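TOXN (Pectobacterium atrosepticum, PDB 2XDB) acts as the endoribonuclease toxin of a type III toxin-antitoxin system used in phage defence, cleaving RNA at AAA(U/G) sequences and binding repeats of its antitoxin RNA, ToxI. Local coordinates at residues P50-K55 with L81-L86; F69-N74 with L118-A123. One frame throughout, in Å; residues are numbered along the deposited sequence.

Interaction 1: residues P50-K55 with L81-L86; sequences PLTSPK and LGLINL. With nucleotides of chain B.
T52 and L83 face each other as an antiparallel hydrogen-bonded pair. T52 N donates to L83 O at 3.0 Å, and L83 N returns a bond to T52 O at 3.1 Å. Their side chains lie alongside each other, pointing the same way, and the methyl CG2 of T52 meets CD1 of L83. The next pair, L51 and I84, is non-hydrogen-bonded and projects from the opposite face. Here the contact runs between L51 CD2 and I84 CG1, 3.6 Å apart, and L71 of strand 69-73 touches both residues. Beyond it, N85 N gives a nearly straight bond to P50 O, 2.8 Å long and 167° at the hydrogen. The P50 ring runs obliquely across the N85 side chain, its CG 3.8 Å from N85 CB, while the N85 carboxamide oxygen OD1 is held by K87. This end, with P50, I84 and N85 buried, is the closely packed one.

The other end is looser, its exposed side carried by S53 and P54. G82, still buried beside the P54 ring, adopts a positive phi (75°) and directs its CA-H at T52 O; P54 CG lies 3.8 Å from G82 N. K55 does not touch 81-86. Its chain, bent at chi2 (136°) and chi4, folds back so that NZ bonds to T52 OG1 and, from above the carbonyl plane, to S53 O; its CD lies 3.7 Å from OP1 of U2 of chain B. The ladder thus joins two neighbouring strands of the antiparallel sheet of this SH3-clan toxin and ends in a loop beside the bound RNA.

Interaction 2: residues F69-N74 with L118-A123; sequences FKLHEN and LQFIRA
F120 projects from helix 109-123 against F69 and H72 of strand 69-73, forming an aromatic cluster that fastens the helix to an outermost strand of the antiparallel sheet. Its CG stands opposite the backbone N (chi1 -177°), which carries the ring across to the strand.

Among the aromatic contacts, F69 meets F120 rim to rim, neither ring lying over the other, with F69 CE2 3.5 Å from F120 CE1. The H72 ring is tilted by 42° to F120, with centroids 4.6 Å apart. F120 CE2 lies over one face of the imidazole, displaced toward its rim. The main chain of the strand takes part as well: H72 O sits over one face of the F120 ring.

The apolar contacts continue the cluster inward. L71 CD1 approaches F120 CD1 at 4.0 Å and reaches on to I121 CG1, while F69 and I121 both also pack on I128 of helix 125-140, so the two helices share this patch.

Polar groups meet at the N74 end of the contact. The carboxamides of N74 and Q119 stack with planes 15° apart, N74 CG lying 3.6 Å from Q119 NE2. N74 ND2 approaches the F120 ring at its edge, near the ring plane; it also nears F120 N, but both are donors, and this proximity is not a hydrogen bond. E73 also forms a salt bridge with K116, about one turn before F120 in the same helix. A bound cobalt(II) ion lies near N74, about 3 Å from its side chain, and N74 OD1 stands 3.9 Å from the A123 methyl carbon CB.

In the fold
Interaction 1 lies nearer the middle of the chain, its centre about 8 Å from the chain centre against about 13 Å for interaction 2. The two contacts share one antiparallel sheet, in which strands 69-73 and 80-91 are neighbours: L71 of interaction 2 probably exchanges backbone hydrogen bonds with L81 and G82 of interaction 1. Main-chain bonds dominate interaction 1, with modest side-chain contacts, whereas interaction 2 is carried by rings, apolar branches and a stacked pair of amides. Each combines buried residues with more exposed ones: S53 and P54 in interaction 1, whose loop runs on to K55 beside the RNA, and A123 in interaction 2, where N74 lies near a cobalt ion.

Interaction 1: residues P50-K55 with L81-L86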
ATOM      1  N   PRO A  50       1.142  -0.732   0.649  1.00 39.52           N
ATOM      2  CA  PRO A  50       2.464  -0.786   0.032  1.00 39.92           C
ATOM      3  C   PRO A  50       2.392  -1.381  -1.360  1.00 41.65           C
ATOM      4  O   PRO A  50       1.609  -2.306  -1.585  1.00 40.82           O
ATOM      5  CB  PRO A  50       3.236  -1.726   0.961  1.00 42.67           C
ATOM      6  CG  PRO A  50       2.183  -2.652   1.481  1.00 41.33           C
ATOM      7  CD  PRO A  50       0.935  -1.824   1.615  1.00 38.47           C
ATOM      8  N   LEU A  51       3.187  -0.843  -2.281  1.00 40.70           N
ATOM      9  CA  LEU A  51       3.381  -1.456  -3.581  1.00 38.34           C
ATOM     10  C   LEU A  51       4.588  -2.389  -3.475  1.00 52.01           C
ATOM     11  O   LEU A  51       5.510  -2.127  -2.701  1.00 60.42           O
ATOM     12  CB  LEU A  51       3.668  -0.388  -4.621  1.00 41.21           C
ATOM     13  CG  LEU A  51       2.588   0.628  -4.963  1.00 44.36           C
ATOM     14  CD1 LEU A  51       3.189   1.755  -5.784  1.00 44.74           C
ATOM     15  CD2 LEU A  51       1.532  -0.073  -5.751  1.00 46.73           C
ATOM     16  N   THR A  52       4.579  -3.474  -4.245  1.00 51.18           N
ATOM     17  CA  THR A  52       5.698  -4.412  -4.278  1.00 56.74           C
ATOM     18  C   THR A  52       5.985  -4.883  -5.704  1.00 54.89           C
ATOM     19  O   THR A  52       5.085  -4.966  -6.543  1.00 49.86           O
ATOM     20  CB  THR A  52       5.479  -5.642  -3.350  1.00 66.68           C
ATOM     21  OG1 THR A  52       6.538  -6.583  -3.547  1.00 73.26           O
ATOM     22  CG2 THR A  52       4.185  -6.334  -3.665  1.00 61.29           C
ATOM     23  N   SER A  53       7.249  -5.181  -5.975  1.00 52.49           N
ATOM     24  CA  SER A  53       7.650  -5.608  -7.305  1.00 58.30           C
ATOM     25  C   SER A  53       7.239  -7.062  -7.525  1.00 55.84           C
ATOM     26  O   SER A  53       6.953  -7.773  -6.565  1.00 55.78           O
ATOM     27  CB  SER A  53       9.160  -5.407  -7.500  1.00 66.38           C
ATOM     28  OG  SER A  53       9.920  -5.950  -6.426  1.00 67.15           O
ATOM     29  N   PRO A  54       7.201  -7.506  -8.790  1.00 55.26           N
ATOM     30  CA  PRO A  54       6.788  -8.877  -9.115  1.00 51.33           C
ATOM     31  C   PRO A  54       7.617  -9.928  -8.407  1.00 59.78           C
ATOM     32  O   PRO A  54       8.839  -9.805  -8.318  1.00 63.65           O
ATOM     33  CB  PRO A  54       7.031  -8.970 -10.620  1.00 45.21           C
ATOM     34  CG  PRO A  54       6.877  -7.570 -11.100  1.00 55.33           C
ATOM     35  CD  PRO A  54       7.461  -6.709 -10.001  1.00 58.21           C
ATOM     36  N   LYS A  55       6.930 -10.939  -7.888  1.00 63.30           N
ATOM     37  CA  LYS A  55       7.545 -12.123  -7.322  1.00 63.42           C
ATOM     38  C   LYS A  55       6.826 -13.308  -7.937  1.00 71.21           C
ATOM     39  O   LYS A  55       5.707 -13.167  -8.424  1.00 79.36           O
ATOM     40  CB  LYS A  55       7.394 -12.136  -5.807  1.00 61.15           C
ATOM     41  CG  LYS A  55       8.366 -11.216  -5.106  1.00 69.40           C
ATOM     42  CD  LYS A  55       7.686 -10.416  -4.010  1.00 79.33           C
ATOM     43  CE  LYS A  55       8.552  -9.245  -3.536  1.00 80.66           C
ATOM     44  NZ  LYS A  55       8.779  -8.210  -4.597  1.00 76.61           N
ATOM     45  N   LEU A  81       3.131  -5.158 -13.507  1.00 55.37           N
ATOM     46  CA  LEU A  81       3.734  -4.048 -12.792  1.00 48.49           C
ATOM     47  C   LEU A  81       3.613  -4.243 -11.289  1.00 52.76           C
ATOM     48  O   LEU A  81       3.373  -3.284 -10.548  1.00 52.44           O
ATOM     49  CB  LEU A  81       3.029  -2.754 -13.180  1.00 51.05           C
ATOM     50  CG  LEU A  81       3.462  -1.954 -14.403  1.00 49.17           C
ATOM     51  CD1 LEU A  81       4.410  -2.738 -15.282  1.00 56.53           C
ATOM     52  CD2 LEU A  81       2.245  -1.512 -15.168  1.00 43.97           C
ATOM     53  N   GLY A  82       3.763  -5.484 -10.834  1.00 53.49           N
ATOM     54  CA  GLY A  82       3.732  -5.763  -9.411  1.00 51.12           C
ATOM     55  C   GLY A  82       2.313  -5.693  -8.878  1.00 50.15           C
ATOM     56  O   GLY A  82       1.361  -5.873  -9.634  1.00 56.15           O
ATOM     57  N   LEU A  83       2.163  -5.439  -7.582  1.00 42.40           N
ATOM     58  CA  LEU A  83       0.843  -5.462  -6.974  1.00 41.41           C
ATOM     59  C   LEU A  83       0.773  -4.592  -5.751  1.00 44.50           C
ATOM     60  O   LEU A  83       1.792  -4.309  -5.140  1.00 53.47           O
ATOM     61  CB  LEU A  83       0.426  -6.891  -6.621  1.00 44.58           C
ATOM     62  CG  LEU A  83       1.198  -7.674  -5.561  1.00 43.96           C
ATOM     63  CD1 LEU A  83       0.878  -7.158  -4.172  1.00 38.49           C
ATOM     64  CD2 LEU A  83       0.828  -9.143  -5.674  1.00 41.60           C
ATOM     65  N   ILE A  84      -0.438  -4.155  -5.413  1.00 46.90           N
ATOM     66  CA  ILE A  84      -0.685  -3.411  -4.190  1.00 41.21           C
ATOM     67  C   ILE A  84      -0.957  -4.434  -3.098  1.00 45.01           C
ATOM     68  O   ILE A  84      -1.873  -5.243  -3.220  1.00 52.20           O
ATOM     69  CB  ILE A  84      -1.915  -2.521  -4.331  1.00 36.48           C
ATOM     70  CG1 ILE A  84      -1.754  -1.540  -5.483  1.00 35.14           C
ATOM     71  CG2 ILE A  84      -2.170  -1.765  -3.050  1.00 41.61           C
ATOM     72  CD1 ILE A  84      -3.004  -0.681  -5.712  1.00 35.14           C
ATOM     73  N   ASN A  85      -0.157  -4.426  -2.038  1.00 41.44           N
ATOM     74  CA  ASN A  85      -0.334  -5.416  -0.984  1.00 39.04           C
ATOM     75  C   ASN A  85      -1.320  -4.947   0.086  1.00 45.59           C
ATOM     76  O   ASN A  85      -0.934  -4.556   1.191  1.00 49.25           O
ATOM     77  CB  ASN A  85       1.004  -5.786  -0.372  1.00 37.46           C
ATOM     78  CG  ASN A  85       1.243  -7.275  -0.369  1.00 49.15           C
ATOM     79  OD1 ASN A  85       0.306  -8.070  -0.310  1.00 55.42           O
ATOM     80  ND2 ASN A  85       2.508  -7.664  -0.432  1.00 52.11           N
ATOM     81  N   LEU A  86      -2.601  -4.980  -0.261  1.00 36.94           N
ATOM     82  CA  LEU A  86      -3.643  -4.505   0.628  1.00 40.27           C
ATOM     83  C   LEU A  86      -3.580  -5.094   2.049  1.00 45.78           C
ATOM     84  O   LEU A  86      -3.902  -4.408   3.017  1.00 48.06           O
ATOM     85  CB  LEU A  86      -5.018  -4.767   0.005  1.00 34.14           C
ATOM     86  CG  LEU A  86      -5.246  -4.031  -1.306  1.00 35.62           C
ATOM     87  CD1 LEU A  86      -6.542  -4.476  -1.923  1.00 28.94           C
ATOM     88  CD2 LEU A  86      -5.229  -2.517  -1.091  1.00 36.38           C
TER
ATOM     89  P     U B   2       6.840 -11.089  -0.074  1.00 72.51           P
ATOM     90  OP1   U B   2       6.799 -12.302  -0.912  1.00 65.32           O
ATOM     91  OP2   U B   2       6.178  -9.849  -0.546  1.00 81.56           O
ATOM     92  O5'   U B   2       6.316 -11.476   1.367  1.00 82.06           O
ATOM     93  C5'   U B   2       6.770 -12.631   2.050  1.00 69.07           C
ATOM     94  C4'   U B   2       6.153 -12.701   3.422  1.00 59.77           C
ATOM     95  O4'   U B   2       6.648 -11.620   4.256  1.00 60.82           O
ATOM     96  C3'   U B   2       4.646 -12.539   3.457  1.00 55.99           C
ATOM     97  O3'   U B   2       3.980 -13.745   3.155  1.00 57.96           O
ATOM     98  C2'   U B   2       4.401 -12.064   4.874  1.00 59.43           C
ATOM     99  O2'   U B   2       4.495 -13.169   5.753  1.00 68.12           O
ATOM    100  C1'   U B   2       5.617 -11.172   5.114  1.00 62.14           C
ATOM    101  N1    U B   2       5.398  -9.731   4.851  1.00 68.19           N
ATOM    102  C2    U B   2       4.838  -8.960   5.840  1.00 70.35           C
ATOM    103  O2    U B   2       4.495  -9.424   6.904  1.00 76.87           O
ATOM    104  N3    U B   2       4.677  -7.634   5.538  1.00 72.16           N
ATOM    105  C4    U B   2       5.029  -7.002   4.365  1.00 75.58           C
ATOM    106  O4    U B   2       4.837  -5.793   4.231  1.00 73.96           O
ATOM    107  C5    U B   2       5.613  -7.866   3.392  1.00 78.34           C
ATOM    108  C6    U B   2       5.775  -9.163   3.663  1.00 75.22           C
TER

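Interaction 2: residues F69-N74 with L118-A123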
ATOM      1  N   PHE A  69      -4.075  -6.520  -5.035  1.00 47.76           N
ATOM      2  CA  PHE A  69      -4.601  -6.069  -6.300  1.00 46.08           C
ATOM      3  C   PHE A  69      -3.447  -6.017  -7.296  1.00 46.36           C
ATOM      4  O   PHE A  69      -2.535  -5.199  -7.148  1.00 47.61           O
ATOM      5  CB  PHE A  69      -5.271  -4.706  -6.141  1.00 44.80           C
ATOM      6  CG  PHE A  69      -5.845  -4.168  -7.414  1.00 49.63           C
ATOM      7  CD1 PHE A  69      -7.063  -4.622  -7.883  1.00 51.67           C
ATOM      8  CD2 PHE A  69      -5.163  -3.217  -8.148  1.00 51.58           C
ATOM      9  CE1 PHE A  69      -7.592  -4.133  -9.064  1.00 52.85           C
ATOM     10  CE2 PHE A  69      -5.691  -2.714  -9.326  1.00 52.81           C
ATOM     11  CZ  PHE A  69      -6.907  -3.174  -9.786  1.00 52.11           C
ATOM     12  N   LYS A  70      -3.468  -6.904  -8.289  1.00 43.70           N
ATOM     13  CA  LYS A  70      -2.406  -6.938  -9.295  1.00 47.84           C
ATOM     14  C   LYS A  70      -2.405  -5.705 -10.211  1.00 49.03           C
ATOM     15  O   LYS A  70      -3.452  -5.218 -10.622  1.00 55.65           O
ATOM     16  CB  LYS A  70      -2.527  -8.203 -10.138  1.00 56.57           C
ATOM     17  CG  LYS A  70      -1.718  -9.401  -9.660  1.00 65.69           C
ATOM     18  CD  LYS A  70      -1.940 -10.592 -10.591  1.00 74.65           C
ATOM     19  CE  LYS A  70      -0.732 -11.519 -10.661  1.00 80.88           C
ATOM     20  NZ  LYS A  70      -0.991 -12.717 -11.527  1.00 82.79           N
ATOM     21  N   LEU A  71      -1.225  -5.205 -10.535  1.00 45.02           N
ATOM     22  CA  LEU A  71      -1.085  -4.073 -11.446  1.00 47.39           C
ATOM     23  C   LEU A  71      -0.526  -4.528 -12.789  1.00 54.73           C
ATOM     24  O   LEU A  71       0.359  -5.376 -12.841  1.00 65.30           O
ATOM     25  CB  LEU A  71      -0.123  -3.045 -10.848  1.00 46.06           C
ATOM     26  CG  LEU A  71      -0.687  -1.978  -9.907  1.00 49.35           C
ATOM     27  CD1 LEU A  71      -2.015  -2.400  -9.342  1.00 51.06           C
ATOM     28  CD2 LEU A  71       0.293  -1.648  -8.797  1.00 46.43           C
ATOM     29  N   HIS A  72      -1.033  -3.967 -13.877  1.00 52.40           N
ATOM     30  CA  HIS A  72      -0.380  -4.112 -15.178  1.00 51.49           C
ATOM     31  C   HIS A  72      -0.742  -2.918 -16.059  1.00 51.34           C
ATOM     32  O   HIS A  72      -1.644  -2.149 -15.726  1.00 51.55           O
ATOM     33  CB  HIS A  72      -0.769  -5.426 -15.849  1.00 53.61           C
ATOM     34  CG  HIS A  72      -2.213  -5.513 -16.216  1.00 56.16           C
ATOM     35  ND1 HIS A  72      -3.142  -6.155 -15.427  1.00 61.18           N
ATOM     36  CD2 HIS A  72      -2.894  -5.040 -17.289  1.00 55.60           C
ATOM     37  CE1 HIS A  72      -4.335  -6.070 -15.995  1.00 61.57           C
ATOM     38  NE2 HIS A  72      -4.211  -5.396 -17.125  1.00 55.54           N
ATOM     39  N   GLU A  73      -0.036  -2.736 -17.167  1.00 46.43           N
ATOM     40  CA  GLU A  73      -0.330  -1.611 -18.047  1.00 45.62           C
ATOM     41  C   GLU A  73      -1.728  -1.704 -18.691  1.00 46.93           C
ATOM     42  O   GLU A  73      -2.118  -2.766 -19.177  1.00 48.74           O
ATOM     43  CB  GLU A  73       0.745  -1.480 -19.126  1.00 49.37           C
ATOM     44  CG  GLU A  73       0.327  -0.542 -20.241  1.00 61.19           C
ATOM     45  CD  GLU A  73       1.417  -0.282 -21.252  1.00 68.51           C
ATOM     46  OE1 GLU A  73       2.414  -1.043 -21.271  1.00 71.05           O
ATOM     47  OE2 GLU A  73       1.256   0.686 -22.032  1.00 66.75           O
ATOM     48  N   ASN A  74      -2.476  -0.596 -18.693  1.00 48.65           N
ATOM     49  CA  ASN A  74      -3.787  -0.539 -19.362  1.00 46.96           C
ATOM     50  C   ASN A  74      -3.710  -1.132 -20.763  1.00 51.18           C
ATOM     51  O   ASN A  74      -2.918  -0.679 -21.603  1.00 55.24           O
ATOM     52  CB  ASN A  74      -4.300   0.901 -19.491  1.00 49.04           C
ATOM     53  CG  ASN A  74      -4.753   1.512 -18.159  1.00 56.38           C
ATOM     54  OD1 ASN A  74      -5.946   1.704 -17.928  1.00 59.97           O
ATOM     55  ND2 ASN A  74      -3.800   1.859 -17.307  1.00 53.76           N
ATOM     56  N   LEU A 118       0.121   4.446 -12.315  1.00 55.13           N
ATOM     57  CA  LEU A 118      -0.878   5.436 -11.896  1.00 49.66           C
ATOM     58  C   LEU A 118      -2.108   5.313 -12.780  1.00 49.27           C
ATOM     59  O   LEU A 118      -3.242   5.311 -12.303  1.00 45.21           O
ATOM     60  CB  LEU A 118      -0.314   6.850 -12.016  1.00 41.43           C
ATOM     61  CG  LEU A 118      -0.686   7.917 -10.994  1.00 43.11           C
ATOM     62  CD1 LEU A 118      -0.767   9.262 -11.679  1.00 44.32           C
ATOM     63  CD2 LEU A 118      -1.985   7.607 -10.299  1.00 41.25           C
ATOM     64  N   GLN A 119      -1.875   5.200 -14.080  1.00 50.45           N
ATOM     65  CA  GLN A 119      -2.981   5.203 -15.014  1.00 49.33           C
ATOM     66  C   GLN A 119      -3.836   3.981 -14.782  1.00 48.68           C
ATOM     67  O   GLN A 119      -5.053   4.029 -14.927  1.00 51.31           O
ATOM     68  CB  GLN A 119      -2.495   5.234 -16.456  1.00 46.57           C
ATOM     69  CG  GLN A 119      -3.602   5.549 -17.442  1.00 48.60           C
ATOM     70  CD  GLN A 119      -3.223   5.204 -18.861  1.00 52.13           C
ATOM     71  OE1 GLN A 119      -2.054   5.310 -19.250  1.00 49.63           O
ATOM     72  NE2 GLN A 119      -4.207   4.788 -19.647  1.00 50.96           N
ATOM     73  N   PHE A 120      -3.205   2.874 -14.420  1.00 44.67           N
ATOM     74  CA  PHE A 120      -3.977   1.670 -14.172  1.00 41.39           C
ATOM     75  C   PHE A 120      -4.740   1.790 -12.853  1.00 43.70           C
ATOM     76  O   PHE A 120      -5.948   1.553 -12.797  1.00 42.59           O
ATOM     77  CB  PHE A 120      -3.086   0.445 -14.169  1.00 39.28           C
ATOM     78  CG  PHE A 120      -3.838  -0.823 -13.994  1.00 42.04           C
ATOM     79  CD1 PHE A 120      -3.811  -1.497 -12.789  1.00 43.62           C
ATOM     80  CD2 PHE A 120      -4.599  -1.330 -15.024  1.00 39.57           C
ATOM     81  CE1 PHE A 120      -4.518  -2.662 -12.622  1.00 44.27           C
ATOM     82  CE2 PHE A 120      -5.300  -2.494 -14.868  1.00 43.47           C
ATOM     83  CZ  PHE A 120      -5.260  -3.163 -13.664  1.00 49.35           C
ATOM     84  N   ILE A 121      -4.023   2.169 -11.798  1.00 42.16           N
ATOM     85  CA  ILE A 121      -4.632   2.424 -10.501  1.00 39.31           C
ATOM     86  C   ILE A 121      -5.815   3.402 -10.576  1.00 39.55           C
ATOM     87  O   ILE A 121      -6.884   3.142 -10.032  1.00 39.17           O
ATOM     88  CB  ILE A 121      -3.603   2.990  -9.525  1.00 37.75           C
ATOM     89  CG1 ILE A 121      -2.556   1.931  -9.174  1.00 40.98           C
ATOM     90  CG2 ILE A 121      -4.296   3.506  -8.308  1.00 32.43           C
ATOM     91  CD1 ILE A 121      -1.406   2.452  -8.374  1.00 31.11           C
ATOM     92  N   ARG A 122      -5.619   4.538 -11.234  1.00 38.54           N
ATOM     93  CA  ARG A 122      -6.688   5.518 -11.343  1.00 37.03           C
ATOM     94  C   ARG A 122      -7.929   4.941 -12.034  1.00 42.53           C
ATOM     95  O   ARG A 122      -9.041   5.145 -11.587  1.00 47.91           O
ATOM     96  CB  ARG A 122      -6.208   6.754 -12.084  1.00 33.23           C
ATOM     97  CG  ARG A 122      -7.329   7.717 -12.421  1.00 30.88           C
ATOM     98  CD  ARG A 122      -6.823   8.964 -13.159  1.00 36.73           C
ATOM     99  NE  ARG A 122      -6.521   8.716 -14.568  1.00 39.11           N
ATOM    100  CZ  ARG A 122      -5.286   8.720 -15.060  1.00 43.71           C
ATOM    101  NH1 ARG A 122      -5.073   8.492 -16.345  1.00 43.49           N
ATOM    102  NH2 ARG A 122      -4.258   8.960 -14.260  1.00 44.32           N
ATOM    103  N   ALA A 123      -7.732   4.203 -13.114  1.00 41.76           N
ATOM    104  CA  ALA A 123      -8.843   3.598 -13.827  1.00 42.05           C
ATOM    105  C   ALA A 123      -9.533   2.550 -12.974  1.00 44.20           C
ATOM    106  O   ALA A 123     -10.660   2.166 -13.250  1.00 50.31           O
ATOM    107  CB  ALA A 123      -8.360   2.980 -15.149  1.00 44.75           C
TER